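Local coordinates for protein-glutamine gamma-glutamyltransferase 2 (Pagrus major, PDB 1G0D) that probably cross-links proteins in a calcium-dependent reaction, joining peptide-bound glutamine to lysine side chains or to other primary amines, at residues Leu7-Gly13 with Ile42-Asp48; His55-Leu60 with Ile70-Lys74; Ser554-Leu558 with Leu670-Lys674; Leu615-Thr621 with Leu662-Asp668. All coordinates share one frame; numbering follows the deposited sequence.

Contact 1 of 4, residues Leu7-Gly13 with Ile42-Asp48; sequences LIVDVNG and ITLQCSD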
loop_
_atom_site.group_PDB
_atom_site.type_symbol
_atom_site.label_atom_id
_atom_site.label_comp_id
_atom_site.label_asym_id
_atom_site.label_seq_id
_atom_site.Cartn_x
_atom_site.Cartn_y
_atom_site.Cartn_z
ATOM N N LEU A 7 27.798 13.853 40.960
ATOM C CA LEU A 7 28.230 14.799 39.966
ATOM C C LEU A 7 27.262 15.069 38.813
ATOM O O LEU A 7 27.135 16.205 38.398
ATOM C CB LEU A 7 29.586 14.374 39.430
ATOM C CG LEU A 7 29.746 12.877 39.198
ATOM C CD1 LEU A 7 28.817 12.469 38.145
ATOM C CD2 LEU A 7 31.087 12.540 38.664
ATOM N N ILE A 8 26.554 14.056 38.317
ATOM C CA ILE A 8 25.642 14.257 37.178
ATOM C C ILE A 8 24.412 15.089 37.488
ATOM O O ILE A 8 23.587 14.719 38.310
ATOM C CB ILE A 8 25.163 12.919 36.587
ATOM C CG1 ILE A 8 26.289 11.888 36.658
ATOM C CG2 ILE A 8 24.746 13.128 35.156
ATOM C CD1 ILE A 8 26.061 10.601 35.922
ATOM N N VAL A 9 24.275 16.223 36.829
ATOM C CA VAL A 9 23.141 17.053 37.110
ATOM C C VAL A 9 22.015 16.799 36.109
ATOM O O VAL A 9 20.836 16.895 36.460
ATOM C CB VAL A 9 23.531 18.526 37.086
ATOM C CG1 VAL A 9 22.304 19.333 37.280
ATOM C CG2 VAL A 9 24.541 18.822 38.208
ATOM N N ASP A 10 22.365 16.499 34.868
ATOM C CA ASP A 10 21.359 16.157 33.863
ATOM C C ASP A 10 21.986 15.655 32.586
ATOM O O ASP A 10 22.994 16.172 32.146
ATOM C CB ASP A 10 20.381 17.320 33.572
ATOM C CG ASP A 10 21.027 18.494 32.877
ATOM O OD1 ASP A 10 21.234 18.440 31.641
ATOM O OD2 ASP A 10 21.304 19.495 33.569
ATOM N N VAL A 11 21.433 14.579 32.052
ATOM C CA VAL A 11 21.917 14.040 30.823
ATOM C C VAL A 11 21.172 14.786 29.700
ATOM O O VAL A 11 20.001 15.149 29.866
ATOM C CB VAL A 11 21.645 12.552 30.769
ATOM C CG1 VAL A 11 22.142 11.994 29.481
ATOM C CG2 VAL A 11 22.356 11.865 31.918
ATOM N N ASN A 12 21.866 15.071 28.595
ATOM C CA ASN A 12 21.294 15.811 27.469
ATOM C C ASN A 12 21.478 15.017 26.201
ATOM O O ASN A 12 22.620 14.811 25.785
ATOM C CB ASN A 12 22.010 17.118 27.315
ATOM C CG ASN A 12 21.187 18.128 26.586
ATOM O OD1 ASN A 12 20.410 17.795 25.668
ATOM N ND2 ASN A 12 21.333 19.392 26.984
ATOM N N GLY A 13 20.360 14.582 25.597
ATOM C CA GLY A 13 20.392 13.759 24.401
ATOM C C GLY A 13 20.634 14.509 23.115
ATOM O O GLY A 13 20.831 13.915 22.077
ATOM N N ILE A 42 25.538 12.687 23.065
ATOM C CA ILE A 42 24.733 13.237 24.137
ATOM C C ILE A 42 25.720 13.772 25.153
ATOM O O ILE A 42 26.899 13.461 25.063
ATOM C CB ILE A 42 23.829 12.113 24.758
ATOM C CG1 ILE A 42 24.690 11.044 25.445
ATOM C CG2 ILE A 42 22.984 11.417 23.623
ATOM C CD1 ILE A 42 23.944 10.197 26.488
ATOM N N THR A 43 25.271 14.572 26.108
ATOM C CA THR A 43 26.189 15.106 27.113
ATOM C C THR A 43 25.747 14.855 28.546
ATOM O O THR A 43 24.568 14.757 28.825
ATOM C CB THR A 43 26.346 16.607 26.991
ATOM O OG1 THR A 43 25.066 17.196 26.704
ATOM C CG2 THR A 43 27.338 16.937 25.911
ATOM N N LEU A 44 26.713 14.758 29.439
ATOM C CA LEU A 44 26.472 14.571 30.854
ATOM C C LEU A 44 26.864 15.901 31.457
ATOM O O LEU A 44 28.065 16.206 31.478
ATOM C CB LEU A 44 27.454 13.587 31.455
ATOM C CG LEU A 44 27.319 12.096 31.530
ATOM C CD1 LEU A 44 27.965 11.619 32.803
ATOM C CD2 LEU A 44 25.884 11.727 31.475
ATOM N N GLN A 45 25.909 16.709 31.925
ATOM C CA GLN A 45 26.285 17.969 32.579
ATOM C C GLN A 45 26.645 17.637 34.015
ATOM O O GLN A 45 25.811 17.165 34.775
ATOM C CB GLN A 45 25.153 18.980 32.571
ATOM C CG GLN A 45 25.676 20.392 32.454
ATOM C CD GLN A 45 25.090 21.331 33.500
ATOM O OE1 GLN A 45 23.949 21.786 33.359
ATOM N NE2 GLN A 45 25.870 21.636 34.559
ATOM N N CYS A 46 27.899 17.864 34.374
ATOM C CA CYS A 46 28.383 17.571 35.714
ATOM C C CYS A 46 28.498 18.789 36.648
ATOM O O CYS A 46 28.569 19.945 36.213
ATOM C CB CYS A 46 29.715 16.834 35.621
ATOM S SG CYS A 46 29.586 15.239 34.767
ATOM N N SER A 47 28.489 18.503 37.948
ATOM C CA SER A 47 28.556 19.539 38.960
ATOM C C SER A 47 30.015 19.753 39.291
ATOM O O SER A 47 30.407 20.834 39.727
ATOM C CB SER A 47 27.759 19.134 40.205
ATOM O OG SER A 47 28.312 17.983 40.806
ATOM N N ASP A 48 30.824 18.719 39.108
ATOM C CA ASP A 48 32.245 18.884 39.328
ATOM C C ASP A 48 33.147 17.944 38.540
ATOM O O ASP A 48 33.479 18.257 37.402
ATOM C CB ASP A 48 32.593 18.937 40.840
ATOM C CG ASP A 48 32.647 17.569 41.519
ATOM O OD1 ASP A 48 33.630 17.325 42.268
ATOM O OD2 ASP A 48 31.715 16.749 41.329
#
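Val11 pairs with Leu44, and Ile8 with Cys46, where strand 8-12 runs antiparallel to strand 42-46 at an axis angle of 172°. Both are non-hydrogen-bonded pairs. Asn12 and Thr43 form a hydrogen-bonded pair. Asn12 N donates to Thr43 O at 2.7 Å, and Thr43 N donates back to Asn12 O. Between Ile8 and Asp10 the register slips by one residue. Val9 and Asp10 both face Gln45, which makes a classic beta bulge. Val9 N binds Gln45 O at 2.7 Å, and Gln45 N binds Asp10 O at 3.0 Å. On the Leu7 side of the bulge, Leu7 O takes a more bent bond from Ser47 N. Glu123 accepts the backbone N-H groups of Leu7 and Ile8.

Ile8, Val11 and Leu44 share the face of Cys46. Val11 and Leu44 lie side by side and point the same way, with Val11 CG2 3.6 Å from Leu44 CD2. Val11 CG1 is anti to the backbone N (chi1 180°), which carries it to within 3.9 Å of Ile42 CD1. The other methyl of Leu44, CD1, touches Ile8 CD1 at 3.8 Å. This face packs on the second sheet of the domain, with Ile8 and Val11 on Ala125. Asp10, Asn12, Thr43 and Gln45 line the other face. There Asp10 OD2 is 3.5 Å from Gln45 OE1, and the carboxylate and amide planes are 87° apart.

The chemistry thus divides by face. Strand 8-12 closes one edge of its sheet with backbone bonds, turns methyl groups to the sandwich interior and keeps polar groups on the other side.

Contact 2 of 4, residues His55-Leu60 with Ile70-Lys74; sequences HLELVL and IKVQK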
loop_
_atom_site.group_PDB
_atom_site.type_symbol
_atom_site.label_atom_id
_atom_site.label_comp_id
_atom_site.label_asym_id
_atom_site.label_seq_id
_atom_site.Cartn_x
_atom_site.Cartn_y
_atom_site.Cartn_z
ATOM N N HIS A 55 35.168 5.782 36.953
ATOM C CA HIS A 55 35.024 5.814 35.515
ATOM C C HIS A 55 33.577 5.628 35.114
ATOM O O HIS A 55 32.784 5.202 35.919
ATOM C CB HIS A 55 35.907 4.724 34.903
ATOM C CG HIS A 55 35.330 3.345 34.999
ATOM N ND1 HIS A 55 35.091 2.721 36.202
ATOM C CD2 HIS A 55 34.899 2.487 34.044
ATOM C CE1 HIS A 55 34.532 1.543 35.988
ATOM N NE2 HIS A 55 34.405 1.377 34.685
ATOM N N LEU A 56 33.231 5.966 33.871
ATOM C CA LEU A 56 31.847 5.798 33.389
ATOM C C LEU A 56 31.614 4.400 32.789
ATOM O O LEU A 56 32.516 3.779 32.211
ATOM C CB LEU A 56 31.458 6.870 32.335
ATOM C CG LEU A 56 31.332 8.356 32.700
ATOM C CD1 LEU A 56 30.711 9.155 31.559
ATOM C CD2 LEU A 56 30.520 8.485 33.949
ATOM N N GLU A 57 30.373 3.937 32.938
ATOM C CA GLU A 57 29.919 2.643 32.460
ATOM C C GLU A 57 28.562 2.871 31.794
ATOM O O GLU A 57 27.730 3.632 32.297
ATOM C CB GLU A 57 29.769 1.703 33.644
ATOM C CG GLU A 57 29.899 0.277 33.285
ATOM C CD GLU A 57 31.331 -0.079 33.037
ATOM O OE1 GLU A 57 32.103 -0.090 34.012
ATOM O OE2 GLU A 57 31.693 -0.338 31.867
ATOM N N LEU A 58 28.329 2.225 30.658
ATOM C CA LEU A 58 27.051 2.410 29.957
ATOM C C LEU A 58 26.335 1.104 29.646
ATOM O O LEU A 58 26.913 0.198 29.040
ATOM C CB LEU A 58 27.263 3.165 28.632
ATOM C CG LEU A 58 27.059 4.684 28.618
ATOM C CD1 LEU A 58 28.124 5.298 29.497
ATOM C CD2 LEU A 58 27.132 5.249 27.202
ATOM N N VAL A 59 25.080 1.002 30.061
ATOM C CA VAL A 59 24.317 -0.187 29.735
ATOM C C VAL A 59 22.942 0.176 29.192
ATOM O O VAL A 59 22.271 1.075 29.697
ATOM C CB VAL A 59 24.232 -1.163 30.930
ATOM C CG1 VAL A 59 24.505 -0.440 32.182
ATOM C CG2 VAL A 59 22.898 -1.875 30.951
ATOM N N LEU A 60 22.559 -0.531 28.132
ATOM C CA LEU A 60 21.303 -0.319 27.450
ATOM C C LEU A 60 20.229 -1.320 27.837
ATOM O O LEU A 60 20.518 -2.477 28.078
ATOM C CB LEU A 60 21.548 -0.420 25.957
ATOM C CG LEU A 60 22.417 0.617 25.253
ATOM C CD1 LEU A 60 22.880 0.057 23.939
ATOM C CD2 LEU A 60 21.608 1.872 25.008
ATOM N N ILE A 70 22.106 -4.571 27.016
ATOM C CA ILE A 70 23.386 -4.502 26.374
ATOM C C ILE A 70 24.335 -3.628 27.149
ATOM O O ILE A 70 24.006 -2.490 27.457
ATOM C CB ILE A 70 23.202 -3.907 24.967
ATOM C CG1 ILE A 70 22.181 -4.743 24.206
ATOM C CG2 ILE A 70 24.504 -3.880 24.217
ATOM C CD1 ILE A 70 21.650 -4.097 22.945
ATOM N N LYS A 71 25.507 -4.161 27.468
ATOM C CA LYS A 71 26.527 -3.370 28.153
ATOM C C LYS A 71 27.389 -2.822 27.036
ATOM O O LYS A 71 28.068 -3.582 26.365
ATOM C CB LYS A 71 27.376 -4.240 29.086
ATOM C CG LYS A 71 26.608 -4.684 30.337
ATOM C CD LYS A 71 27.368 -5.696 31.218
ATOM C CE LYS A 71 26.781 -7.125 31.168
ATOM N NZ LYS A 71 25.293 -7.185 31.369
ATOM N N VAL A 72 27.338 -1.514 26.816
ATOM C CA VAL A 72 28.114 -0.876 25.765
ATOM C C VAL A 72 29.650 -0.753 26.041
ATOM O O VAL A 72 30.073 -0.204 27.071
ATOM C CB VAL A 72 27.497 0.507 25.488
ATOM C CG1 VAL A 72 28.244 1.225 24.409
ATOM C CG2 VAL A 72 26.068 0.327 25.068
ATOM N N GLN A 73 30.468 -1.273 25.106
ATOM C CA GLN A 73 31.939 -1.246 25.165
ATOM C C GLN A 73 32.568 0.126 25.391
ATOM O O GLN A 73 32.010 1.145 25.011
ATOM C CB GLN A 73 32.514 -1.787 23.867
ATOM C CG GLN A 73 32.372 -3.276 23.628
ATOM C CD GLN A 73 32.807 -3.639 22.205
ATOM O OE1 GLN A 73 33.587 -4.575 21.983
ATOM N NE2 GLN A 73 32.308 -2.878 21.228
ATOM N N LYS A 74 33.776 0.130 25.943
ATOM C CA LYS A 74 34.476 1.372 26.257
ATOM C C LYS A 74 35.178 2.045 25.094
ATOM O O LYS A 74 35.463 3.259 25.146
ATOM C CB LYS A 74 35.470 1.159 27.400
ATOM C CG LYS A 74 35.522 2.342 28.398
ATOM C CD LYS A 74 34.371 2.302 29.409
ATOM C CE LYS A 74 34.489 1.112 30.364
ATOM N NZ LYS A 74 33.394 1.131 31.368
HETATM O O HOH W 1 30.330 0.684 29.314
#
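A beta hairpin sets Leu60 beside Ile70, with strand 55-62 as one arm and strand 68-72 as the other. The short segments run antiparallel at 149°. Leu60 and Ile70 exchange two backbone bonds, of which Ile70 N to Leu60 O measures 2.8 Å. Further along, Val72 N also donates to Leu58 O, less directly. The side chains of Leu60, Ile70 and Val72 lie on one face. Leu60 CD1 comes to 3.4 Å from Val72 CG2, and Leu60 CB to 4.0 Å from Ile70 CB. Trp82 touches all three residues.

The hairpin forms one edge of a five-stranded sheet in the N-terminal beta-sandwich. Strand 68-72 is outermost, and strand 55-62 bonds on its other side to strand 106-115. After Val72, Lys74 reaches back with its side chain. Two bends, at chi2 (80°) and chi3 (67°), swing its ammonium over to strand 55-60. Lys74 NZ donates to Leu56 O at 2.9 Å, in the carbonyl plane and on a lone pair. It also forms a salt bridge with Glu57 OE2, though the modelled separation is so short that its exact length is doubtful. The ammonium lies at the edge of the His55 ring, 3.4 Å from CD2. On the other carboxylate oxygen, Glu57 OE1 accepts His55 NE2 at 2.8 Å, from above the carboxylate plane. Glu57 is therefore held at both oxygens. Water W1 lies between the two segments; it accepts Leu58 N at 2.9 Å and is 3.1 Å from Glu57 OE2.

Contact 3 of 4, residues Ser554-Leu558 with Leu670-Lys674; sequences SEHHL and LKDVK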
loop_
_atom_site.group_PDB
_atom_site.type_symbol
_atom_site.label_atom_id
_atom_site.label_comp_id
_atom_site.label_asym_id
_atom_site.label_seq_id
_atom_site.Cartn_x
_atom_site.Cartn_y
_atom_site.Cartn_z
ATOM N N SER A 554 -21.760 -0.521 -7.528
ATOM C CA SER A 554 -21.239 -0.235 -6.158
ATOM C C SER A 554 -20.488 1.112 -6.067
ATOM O O SER A 554 -20.483 1.907 -7.011
ATOM C CB SER A 554 -20.238 -1.325 -5.748
ATOM O OG SER A 554 -20.732 -2.151 -4.723
ATOM N N GLU A 555 -19.798 1.322 -4.941
ATOM C CA GLU A 555 -19.039 2.548 -4.696
ATOM C C GLU A 555 -18.010 2.847 -5.782
ATOM O O GLU A 555 -17.625 4.001 -5.963
ATOM C CB GLU A 555 -18.318 2.446 -3.367
ATOM C CG GLU A 555 -17.299 1.338 -3.364
ATOM C CD GLU A 555 -17.718 0.152 -2.524
ATOM O OE1 GLU A 555 -16.840 -0.699 -2.255
ATOM O OE2 GLU A 555 -18.912 0.072 -2.134
ATOM N N HIS A 556 -17.558 1.818 -6.495
ATOM C CA HIS A 556 -16.574 2.031 -7.551
ATOM C C HIS A 556 -17.256 2.249 -8.892
ATOM O O HIS A 556 -16.601 2.540 -9.879
ATOM C CB HIS A 556 -15.567 0.856 -7.640
ATOM C CG HIS A 556 -14.456 0.908 -6.614
ATOM N ND1 HIS A 556 -14.338 1.914 -5.679
ATOM C CD2 HIS A 556 -13.441 0.045 -6.358
ATOM C CE1 HIS A 556 -13.303 1.672 -4.889
ATOM N NE2 HIS A 556 -12.744 0.543 -5.280
ATOM N N HIS A 557 -18.571 2.101 -8.944
ATOM C CA HIS A 557 -19.289 2.332 -10.205
ATOM C C HIS A 557 -18.707 1.590 -11.421
ATOM O O HIS A 557 -18.417 2.207 -12.457
ATOM C CB HIS A 557 -19.320 3.842 -10.515
ATOM C CG HIS A 557 -19.410 4.710 -9.300
ATOM N ND1 HIS A 557 -20.612 5.148 -8.787
ATOM C CD2 HIS A 557 -18.455 5.183 -8.469
ATOM C CE1 HIS A 557 -20.394 5.852 -7.692
ATOM N NE2 HIS A 557 -19.091 5.889 -7.477
ATOM N N LEU A 558 -18.576 0.265 -11.307
ATOM C CA LEU A 558 -18.013 -0.567 -12.376
ATOM C C LEU A 558 -18.996 -1.445 -13.179
ATOM O O LEU A 558 -19.871 -2.117 -12.627
ATOM C CB LEU A 558 -16.956 -1.480 -11.781
ATOM C CG LEU A 558 -15.599 -0.944 -11.376
ATOM C CD1 LEU A 558 -15.028 -1.948 -10.378
ATOM C CD2 LEU A 558 -14.674 -0.760 -12.612
ATOM N N LEU A 670 -23.989 9.684 -3.917
ATOM C CA LEU A 670 -22.676 9.957 -4.541
ATOM C C LEU A 670 -21.577 9.540 -3.597
ATOM O O LEU A 670 -21.389 10.146 -2.521
ATOM C CB LEU A 670 -22.476 11.425 -4.852
ATOM C CG LEU A 670 -22.139 11.812 -6.292
ATOM C CD1 LEU A 670 -21.131 12.928 -6.270
ATOM C CD2 LEU A 670 -21.640 10.658 -7.081
ATOM N N LYS A 671 -20.858 8.497 -4.005
ATOM C CA LYS A 671 -19.791 7.975 -3.189
ATOM C C LYS A 671 -18.528 7.912 -4.003
ATOM O O LYS A 671 -18.600 7.846 -5.239
ATOM C CB LYS A 671 -20.143 6.561 -2.689
ATOM C CG LYS A 671 -21.599 6.331 -2.303
ATOM C CD LYS A 671 -21.871 4.884 -1.904
ATOM C CE LYS A 671 -22.483 4.822 -0.512
ATOM N NZ LYS A 671 -21.986 5.947 0.376
ATOM N N ASP A 672 -17.382 7.927 -3.297
ATOM C CA ASP A 672 -16.072 7.817 -3.930
ATOM C C ASP A 672 -15.750 9.118 -4.678
ATOM O O ASP A 672 -15.485 9.132 -5.882
ATOM C CB ASP A 672 -16.110 6.593 -4.879
ATOM C CG ASP A 672 -14.752 5.942 -5.100
ATOM O OD1 ASP A 672 -14.496 5.495 -6.243
ATOM O OD2 ASP A 672 -13.953 5.859 -4.150
ATOM N N VAL A 673 -15.809 10.241 -3.983
ATOM C CA VAL A 673 -15.491 11.500 -4.642
ATOM C C VAL A 673 -14.253 12.166 -3.996
ATOM O O VAL A 673 -14.277 12.523 -2.812
ATOM C CB VAL A 673 -16.714 12.458 -4.597
ATOM C CG1 VAL A 673 -16.376 13.746 -5.308
ATOM C CG2 VAL A 673 -17.917 11.788 -5.248
ATOM N N LYS A 674 -13.188 12.348 -4.793
ATOM C CA LYS A 674 -11.936 12.921 -4.304
ATOM C C LYS A 674 -11.380 14.191 -4.954
ATOM O O LYS A 674 -11.825 14.664 -6.017
ATOM C CB LYS A 674 -10.819 11.870 -4.354
ATOM C CG LYS A 674 -11.253 10.436 -4.345
ATOM C CD LYS A 674 -11.802 10.124 -3.000
ATOM C CE LYS A 674 -11.664 8.684 -2.654
ATOM N NZ LYS A 674 -11.775 8.538 -1.182
HETATM O O HOH W 2 -15.300 5.622 -9.022
#
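His557 reaches Lys671 through a chi1 of -34°, which sets CG beside its own backbone N and anti to the carbonyl carbon. The ring then presents NE2 edge-on to Lys671 O. The bond is 3.0 Å long with an angle of 151° at the hydrogen. The oxygen lies in the ring plane, but NE2 stands above the carbonyl plane. This is an interdomain contact, tying the turn before strand 558-566 to the C-terminal Ig-like domain. Asp672 has CG anti to the backbone N (chi1 -153°), and its CB comes to 3.2 Å from Glu555 O. Asp672 OD1 accepts water W2 at 2.9 Å, and the water makes a weak bond to His556 O. The same OD1 forms a salt bridge with Arg171.

His557 closes a type I turn, its N bonded to Ser554 O at 2.7 Å. Ser554 O also lies over one ring face, toward the rim. A leucine at His557 has no ring N-H, and the carbonyl of Lys671 would probably be left without this mate, the turn less firmly tied.

The side chain of His556 is about 4 Å from that of Tyr515, a residue important for catalytic activity. The turn lies between helix 546-549 and strand 558-566, against the loop that leads into strand 673-682.

Contact 4 of 4, residues Leu615-Thr621 with Leu662-Asp668; sequences LKGGVFT and LVDFDSD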
loop_
_atom_site.group_PDB
_atom_site.type_symbol
_atom_site.label_atom_id
_atom_site.label_comp_id
_atom_site.label_asym_id
_atom_site.label_seq_id
_atom_site.Cartn_x
_atom_site.Cartn_y
_atom_site.Cartn_z
ATOM N N LEU A 615 -28.367 14.584 -2.976
ATOM C CA LEU A 615 -27.512 13.690 -2.188
ATOM C C LEU A 615 -27.580 14.239 -0.794
ATOM O O LEU A 615 -27.522 15.441 -0.580
ATOM C CB LEU A 615 -26.056 13.720 -2.648
ATOM C CG LEU A 615 -25.660 14.546 -3.879
ATOM C CD1 LEU A 615 -24.172 14.707 -3.884
ATOM C CD2 LEU A 615 -26.101 13.848 -5.133
ATOM N N LYS A 616 -27.746 13.382 0.175
ATOM C CA LYS A 616 -27.786 13.916 1.502
ATOM C C LYS A 616 -26.808 13.127 2.303
ATOM O O LYS A 616 -26.391 12.045 1.900
ATOM C CB LYS A 616 -29.192 13.843 2.100
ATOM C CG LYS A 616 -30.030 12.657 1.663
ATOM C CD LYS A 616 -31.337 12.602 2.473
ATOM C CE LYS A 616 -32.533 12.092 1.635
ATOM N NZ LYS A 616 -32.851 12.955 0.433
ATOM N N GLY A 617 -26.453 13.674 3.452
ATOM C CA GLY A 617 -25.461 13.047 4.301
ATOM C C GLY A 617 -24.076 13.454 3.826
ATOM O O GLY A 617 -23.089 12.800 4.189
ATOM N N GLY A 618 -24.024 14.531 3.023
ATOM C CA GLY A 618 -22.780 15.037 2.466
ATOM C C GLY A 618 -21.771 15.404 3.524
ATOM O O GLY A 618 -22.050 16.262 4.345
ATOM N N VAL A 619 -20.626 14.717 3.522
ATOM C CA VAL A 619 -19.510 14.960 4.456
ATOM C C VAL A 619 -18.236 15.138 3.652
ATOM O O VAL A 619 -17.951 14.320 2.763
ATOM C CB VAL A 619 -19.088 13.780 5.302
ATOM C CG1 VAL A 619 -18.954 14.214 6.695
ATOM C CG2 VAL A 619 -19.955 12.601 5.074
ATOM N N PHE A 620 -17.456 16.161 3.987
ATOM C CA PHE A 620 -16.179 16.386 3.337
ATOM C C PHE A 620 -15.201 16.031 4.463
ATOM O O PHE A 620 -15.453 16.378 5.619
ATOM C CB PHE A 620 -16.025 17.863 2.970
ATOM C CG PHE A 620 -16.788 18.279 1.748
ATOM C CD1 PHE A 620 -16.252 18.095 0.487
ATOM C CD2 PHE A 620 -18.046 18.849 1.859
ATOM C CE1 PHE A 620 -16.969 18.479 -0.666
ATOM C CE2 PHE A 620 -18.770 19.235 0.726
ATOM C CZ PHE A 620 -18.232 19.046 -0.533
ATOM N N THR A 621 -14.123 15.310 4.154
ATOM C CA THR A 621 -13.107 14.977 5.168
ATOM C C THR A 621 -11.799 15.491 4.618
ATOM O O THR A 621 -11.458 15.165 3.486
ATOM C CB THR A 621 -12.945 13.483 5.363
ATOM O OG1 THR A 621 -14.239 12.880 5.514
ATOM C CG2 THR A 621 -12.060 13.209 6.572
ATOM N N LEU A 662 -5.524 16.589 0.913
ATOM C CA LEU A 662 -6.408 15.536 0.400
ATOM C C LEU A 662 -7.851 15.672 0.903
ATOM O O LEU A 662 -8.108 16.025 2.058
ATOM C CB LEU A 662 -5.865 14.148 0.785
ATOM C CG LEU A 662 -4.625 13.583 0.095
ATOM C CD1 LEU A 662 -3.435 14.514 0.204
ATOM C CD2 LEU A 662 -4.283 12.306 0.778
ATOM N N VAL A 663 -8.799 15.413 0.011
ATOM C CA VAL A 663 -10.192 15.508 0.373
ATOM C C VAL A 663 -11.069 14.411 -0.242
ATOM O O VAL A 663 -10.929 14.022 -1.417
ATOM C CB VAL A 663 -10.749 16.903 -0.012
ATOM C CG1 VAL A 663 -12.186 17.026 0.410
ATOM C CG2 VAL A 663 -9.929 17.979 0.657
ATOM N N ASP A 664 -11.963 13.916 0.608
ATOM C CA ASP A 664 -12.941 12.912 0.267
ATOM C C ASP A 664 -14.382 13.430 0.506
ATOM O O ASP A 664 -14.652 14.162 1.458
ATOM C CB ASP A 664 -12.701 11.675 1.122
ATOM C CG ASP A 664 -13.828 10.679 1.019
ATOM O OD1 ASP A 664 -13.854 9.897 0.037
ATOM O OD2 ASP A 664 -14.702 10.686 1.916
ATOM N N PHE A 665 -15.302 13.063 -0.380
ATOM C CA PHE A 665 -16.719 13.425 -0.224
ATOM C C PHE A 665 -17.623 12.202 -0.376
ATOM O O PHE A 665 -17.542 11.464 -1.375
ATOM C CB PHE A 665 -17.175 14.494 -1.245
ATOM C CG PHE A 665 -18.680 14.745 -1.239
ATOM C CD1 PHE A 665 -19.261 15.638 -0.331
ATOM C CD2 PHE A 665 -19.524 14.039 -2.098
ATOM C CE1 PHE A 665 -20.667 15.809 -0.278
ATOM C CE2 PHE A 665 -20.914 14.209 -2.047
ATOM C CZ PHE A 665 -21.482 15.090 -1.138
ATOM N N ASP A 666 -18.477 11.987 0.625
ATOM C CA ASP A 666 -19.437 10.888 0.571
ATOM C C ASP A 666 -20.866 11.367 0.825
ATOM O O ASP A 666 -21.110 12.325 1.575
ATOM C CB ASP A 666 -19.100 9.763 1.557
ATOM C CG ASP A 666 -19.847 8.465 1.230
ATOM O OD1 ASP A 666 -20.289 7.783 2.179
ATOM O OD2 ASP A 666 -19.993 8.127 0.028
ATOM N N SER A 667 -21.805 10.677 0.191
ATOM C CA SER A 667 -23.200 11.025 0.309
ATOM C C SER A 667 -23.927 9.735 0.054
ATOM O O SER A 667 -23.293 8.760 -0.352
ATOM C CB SER A 667 -23.555 12.026 -0.778
ATOM O OG SER A 667 -23.314 11.431 -2.042
ATOM N N ASP A 668 -25.243 9.737 0.271
ATOM C CA ASP A 668 -26.069 8.540 0.055
ATOM C C ASP A 668 -26.003 8.036 -1.382
ATOM O O ASP A 668 -25.754 6.854 -1.608
ATOM C CB ASP A 668 -27.543 8.801 0.427
ATOM C CG ASP A 668 -28.158 9.945 -0.360
ATOM O OD1 ASP A 668 -29.397 10.093 -0.302
ATOM O OD2 ASP A 668 -27.417 10.701 -1.026
#
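Val619 and Asp666 form a hydrogen-bonded pair in the C-terminal Ig-like domain, where strand 619-621 runs antiparallel to strand 662-666 at 161°. Val619 N donates to Asp666 O at 3.1 Å, and Asp666 N donates back to Val619 O. Thr621 and Asp664 repeat the pattern, with Thr621 N 3.0 Å from Asp664 O. All four donors lie in the plane of the carbonyl they meet. At the other end, Asp668 N binds Lys616 O at 3.0 Å. Lys616 N goes to the side chain instead, to Asp668 OD2 at 3.0 Å, from above the carboxylate plane.

Several side-chain ends have partners elsewhere in the chain. Asp664 forms salt bridges with Lys674 and Arg248. Asp666 OD2 takes Lys671 and the hydroxyl of Tyr247, and Ser667 OG bonds to Leu670 O.

Phe620 and Phe665 lie on the face away from Val619, Thr621, Asp664 and Asp666; their rings meet obliquely, planes 48° apart. Phe665 has CG anti to its backbone N (chi1 172°), which places CD1 over the centre of the Phe620 ring, 3.6 Å from CZ. Were Phe620 a serine, the ring under Phe665 CD1 would be gone, and a gap would probably open toward Val645 and Val647. Phe665 CE1 sits 3.5 Å from Gly618 CA, on the side where a beta carbon would be tight against it. At the ring edge, Leu615 CD1 meets Phe665 CE2 at 3.8 Å.

Overall arrangement
Contacts 1 and 2 belong to the two sheets of the N-terminal sandwich and meet where Leu44 packs on Leu56. Both are partly buried edge-strand pairings, but contact 1 is a bulged ladder with a polar outer face, while contact 2 ends in a lysine whose ammonium reaches back to the first strand. Contacts 3 and 4 are buried and lie far from this pair; the centres of contacts 1 and 4 are 54 Å apart. Both reach one sheet, where strand 673-682 pairs with strand 659-666, and Leu670 packs on Leu615. Contact 4 is nested in the loop that contact 3 closes. Contact 4 builds a domain core with aromatic rings; contact 3 joins domains through one histidine bond, with a weakly bonded water beside it.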